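Local coordinates for protein cypemycin cysteine dehydrogenase (decarboxylating) (PDB 6JDD) that oxidatively decarboxylates the C-terminal cysteine of the cypemycin precursor peptide, a flavin-dependent step in building the aminovinyl-cysteine of this linaridin, at residues 119-125 / 146-152. Residues are numbered along the deposited sequence; the frame is centred on the assembly and turned at random.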
ATOM      1  N   THR A 119      10.990 -28.220  26.592  1.00 43.34           N
ATOM      2  CA  THR A 119      10.333 -28.445  27.896  1.00 45.47           C
ATOM      3  C   THR A 119      10.631 -29.880  28.353  1.00 49.03           C
ATOM      4  O   THR A 119      10.731 -30.786  27.497  1.00 46.97           O
ATOM      5  CB  THR A 119       8.841 -28.123  27.856  1.00 41.86           C
ATOM      6  OG1 THR A 119       8.333 -28.231  29.186  1.00 43.28           O
ATOM      7  CG2 THR A 119       8.085 -29.055  26.940  1.00 42.03           C
ATOM      8  N   ASP A 120      10.745 -30.043  29.666  1.00 50.56           N
ATOM      9  CA  ASP A 120      10.715 -31.347  30.384  1.00 50.47           C
ATOM     10  C   ASP A 120       9.336 -31.607  30.978  1.00 51.17           C
ATOM     11  O   ASP A 120       9.125 -32.729  31.443  1.00 49.62           O
ATOM     12  CB  ASP A 120      11.726 -31.386  31.540  1.00 53.58           C
ATOM     13  CG  ASP A 120      13.147 -31.284  31.008  1.00 70.06           C
ATOM     14  OD1 ASP A 120      13.461 -31.978  29.972  1.00 72.64           O
ATOM     15  OD2 ASP A 120      13.911 -30.464  31.586  1.00 86.62           O
ATOM     16  N   ALA A 121       8.462 -30.607  31.026  1.00 48.34           N
ATOM     17  CA  ALA A 121       7.135 -30.739  31.659  1.00 43.53           C
ATOM     18  C   ALA A 121       6.283 -31.711  30.842  1.00 41.11           C
ATOM     19  O   ALA A 121       6.533 -31.969  29.660  1.00 43.47           O
ATOM     20  CB  ALA A 121       6.464 -29.383  31.781  1.00 46.27           C
ATOM     21  N   PRO A 122       5.223 -32.279  31.460  1.00 42.12           N
ATOM     22  CA  PRO A 122       4.247 -33.075  30.722  1.00 41.87           C
ATOM     23  C   PRO A 122       3.696 -32.315  29.508  1.00 46.49           C
ATOM     24  O   PRO A 122       3.308 -31.209  29.619  1.00 44.82           O
ATOM     25  CB  PRO A 122       3.140 -33.308  31.749  1.00 48.22           C
ATOM     26  CG  PRO A 122       3.807 -33.135  33.095  1.00 45.20           C
ATOM     27  CD  PRO A 122       4.903 -32.123  32.888  1.00 39.79           C
ATOM     28  N   LEU A 123       3.730 -32.973  28.363  1.00 52.47           N
ATOM     29  CA  LEU A 123       3.287 -32.446  27.056  1.00 40.34           C
ATOM     30  C   LEU A 123       2.216 -33.378  26.544  1.00 40.47           C
ATOM     31  O   LEU A 123       2.548 -34.488  26.224  1.00 45.79           O
ATOM     32  CB  LEU A 123       4.476 -32.459  26.094  1.00 41.30           C
ATOM     33  CG  LEU A 123       4.375 -31.524  24.893  1.00 36.99           C
ATOM     34  CD1 LEU A 123       5.725 -31.308  24.283  1.00 38.76           C
ATOM     35  CD2 LEU A 123       3.423 -32.059  23.848  1.00 40.41           C
ATOM     36  N   VAL A 124       0.982 -32.924  26.475  1.00 44.24           N
ATOM     37  CA  VAL A 124      -0.162 -33.761  26.028  1.00 41.61           C
ATOM     38  C   VAL A 124      -0.658 -33.257  24.685  1.00 38.05           C
ATOM     39  O   VAL A 124      -0.831 -32.078  24.509  1.00 41.96           O
ATOM     40  CB  VAL A 124      -1.293 -33.774  27.050  1.00 44.20           C
ATOM     41  CG1 VAL A 124      -2.347 -34.790  26.668  1.00 38.72           C
ATOM     42  CG2 VAL A 124      -0.759 -34.041  28.444  1.00 46.30           C
ATOM     43  N   ILE A 125      -0.926 -34.193  23.800  1.00 38.92           N
ATOM     44  CA  ILE A 125      -1.252 -33.906  22.385  1.00 40.52           C
ATOM     45  C   ILE A 125      -2.681 -34.363  22.135  1.00 45.21           C
ATOM     46  O   ILE A 125      -2.948 -35.595  22.128  1.00 41.48           O
ATOM     47  CB  ILE A 125      -0.258 -34.573  21.427  1.00 40.06           C
ATOM     48  CG1 ILE A 125       1.164 -34.147  21.763  1.00 38.84           C
ATOM     49  CG2 ILE A 125      -0.633 -34.249  19.987  1.00 37.26           C
ATOM     50  CD1 ILE A 125       2.217 -34.763  20.894  1.00 45.83           C
ATOM     51  N   ARG A 146      10.753 -39.429  23.859  1.00 45.50           N
ATOM     52  CA  ARG A 146      10.623 -38.335  24.843  1.00 48.72           C
ATOM     53  C   ARG A 146       9.693 -38.799  25.949  1.00 46.33           C
ATOM     54  O   ARG A 146       8.525 -39.094  25.720  1.00 47.00           O
ATOM     55  CB  ARG A 146      10.114 -37.057  24.175  1.00 57.48           C
ATOM     56  CG  ARG A 146      11.082 -36.484  23.142  1.00 57.84           C
ATOM     57  CD  ARG A 146      10.774 -35.062  22.728  1.00 47.87           C
ATOM     58  NE  ARG A 146      10.790 -34.143  23.857  1.00 45.76           N
ATOM     59  CZ  ARG A 146      10.180 -32.968  23.866  1.00 44.64           C
ATOM     60  NH1 ARG A 146       9.515 -32.575  22.795  1.00 42.56           N
ATOM     61  NH2 ARG A 146      10.221 -32.195  24.936  1.00 44.80           N
ATOM     62  N   PRO A 147      10.191 -38.841  27.198  1.00 49.00           N
ATOM     63  CA  PRO A 147       9.409 -39.420  28.277  1.00 46.43           C
ATOM     64  C   PRO A 147       8.229 -38.526  28.662  1.00 47.92           C
ATOM     65  O   PRO A 147       7.272 -39.002  29.138  1.00 48.08           O
ATOM     66  CB  PRO A 147      10.450 -39.585  29.394  1.00 47.43           C
ATOM     67  CG  PRO A 147      11.502 -38.487  29.131  1.00 42.10           C
ATOM     68  CD  PRO A 147      11.507 -38.314  27.629  1.00 46.98           C
ATOM     69  N   ASN A 148       8.303 -37.234  28.397  1.00 50.48           N
ATOM     70  CA  ASN A 148       7.259 -36.287  28.869  1.00 43.69           C
ATOM     71  C   ASN A 148       6.084 -36.205  27.886  1.00 44.74           C
ATOM     72  O   ASN A 148       5.131 -35.527  28.196  1.00 51.30           O
ATOM     73  CB  ASN A 148       7.890 -34.931  29.167  1.00 41.59           C
ATOM     74  CG  ASN A 148       8.672 -34.345  28.005  1.00 50.76           C
ATOM     75  OD1 ASN A 148       9.342 -35.072  27.257  1.00 48.42           O
ATOM     76  ND2 ASN A 148       8.637 -33.009  27.885  1.00 47.23           N
ATOM     77  N   VAL A 149       6.131 -36.849  26.727  1.00 44.72           N
ATOM     78  CA  VAL A 149       5.083 -36.637  25.693  1.00 43.35           C
ATOM     79  C   VAL A 149       4.047 -37.745  25.768  1.00 43.49           C
ATOM     80  O   VAL A 149       4.447 -38.875  25.763  1.00 47.22           O
ATOM     81  CB  VAL A 149       5.744 -36.603  24.319  1.00 40.16           C
ATOM     82  CG1 VAL A 149       4.732 -36.655  23.209  1.00 36.45           C
ATOM     83  CG2 VAL A 149       6.636 -35.400  24.216  1.00 42.24           C
ATOM     84  N   GLU A 150       2.766 -37.414  25.735  1.00 43.84           N
ATOM     85  CA  GLU A 150       1.652 -38.386  25.586  1.00 45.81           C
ATOM     86  C   GLU A 150       0.586 -37.832  24.646  1.00 45.94           C
ATOM     87  O   GLU A 150       0.438 -36.628  24.551  1.00 46.04           O
ATOM     88  CB  GLU A 150       0.968 -38.683  26.919  1.00 46.45           C
ATOM     89  CG  GLU A 150       1.765 -39.669  27.735  1.00 58.71           C
ATOM     90  CD  GLU A 150       1.118 -40.246  28.988  1.00 67.14           C
ATOM     91  OE1 GLU A 150      -0.162 -40.258  29.106  1.00 62.63           O
ATOM     92  OE2 GLU A 150       1.906 -40.701  29.850  1.00 64.69           O
ATOM     93  N   PHE A 151      -0.187 -38.721  24.046  1.00 43.79           N
ATOM     94  CA  PHE A 151      -1.424 -38.371  23.324  1.00 43.65           C
ATOM     95  C   PHE A 151      -2.578 -38.474  24.303  1.00 46.30           C
ATOM     96  O   PHE A 151      -2.579 -39.293  25.141  1.00 46.91           O
ATOM     97  CB  PHE A 151      -1.587 -39.263  22.100  1.00 41.19           C
ATOM     98  CG  PHE A 151      -0.620 -38.898  21.002  1.00 46.52           C
ATOM     99  CD1 PHE A 151       0.691 -39.348  21.037  1.00 38.58           C
ATOM    100  CD2 PHE A 151      -1.035 -38.084  19.957  1.00 41.12           C
ATOM    101  CE1 PHE A 151       1.569 -38.948  20.050  1.00 43.45           C
ATOM    102  CE2 PHE A 151      -0.171 -37.720  18.955  1.00 37.89           C
ATOM    103  CZ  PHE A 151       1.126 -38.168  18.997  1.00 42.17           C
ATOM    104  N   ALA A 152      -3.537 -37.588  24.176  1.00 52.61           N
ATOM    105  CA  ALA A 152      -4.653 -37.482  25.126  1.00 54.73           C
ATOM    106  C   ALA A 152      -5.507 -38.715  24.939  1.00 54.44           C
ATOM    107  O   ALA A 152      -5.466 -39.298  23.862  1.00 55.76           O
ATOM    108  CB  ALA A 152      -5.453 -36.222  24.859  1.00 61.46           C
TER
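L123, V124 and I125 pair in parallel register with V149, E150 and F151, their short axes 25° apart, through a ladder in which E150 N donates to L123 O (3.0 Å), I125 N to E150 O and A152 N to I125 O. This closes the beta-alpha-beta unit through helix 134-142 and adds strand 149-151 at one end of the chain's parallel, Rossmann-like sheet. Branched I125, buried on the face where helix 97-104 packs, suits its place by meeting two neighbours at once: it lays CB over the F151 ring, a CH-pi contact 4.2 Å from the centroid, while its CD1 reaches V149 CG1 at 3.9 Å. On the same face L123 CB and V149 CG2 run alongside one another, 4.1 Å apart. On the other, V124 turns CG1 onto the small A152, and the acidic E150 leads off to a salt bridge with R181.

Just before strand 149-151, the N148 side chain adds bonds beyond the ladder. Its CG sits between the backbone N and the carbonyl carbon (chi1 55°), which carries the amide to the 119-121 turn, where ND2 donates to A121 O (2.9 Å, 158°), nearly in the amide plane, and more weakly to T119 O. T119 OG1 accepts from A121 N, an ST turn that shapes this bend after helix 111-118. With an alanine here in place of N148, A121 O would probably lose this donor and T119 O a weak second one, leaving the bend less firmly tied. The amide thus secures the bend following the helix, while R146 NH1 bonds to L116 O in its last turn, where a guanidinium probably also suits the helix dipole.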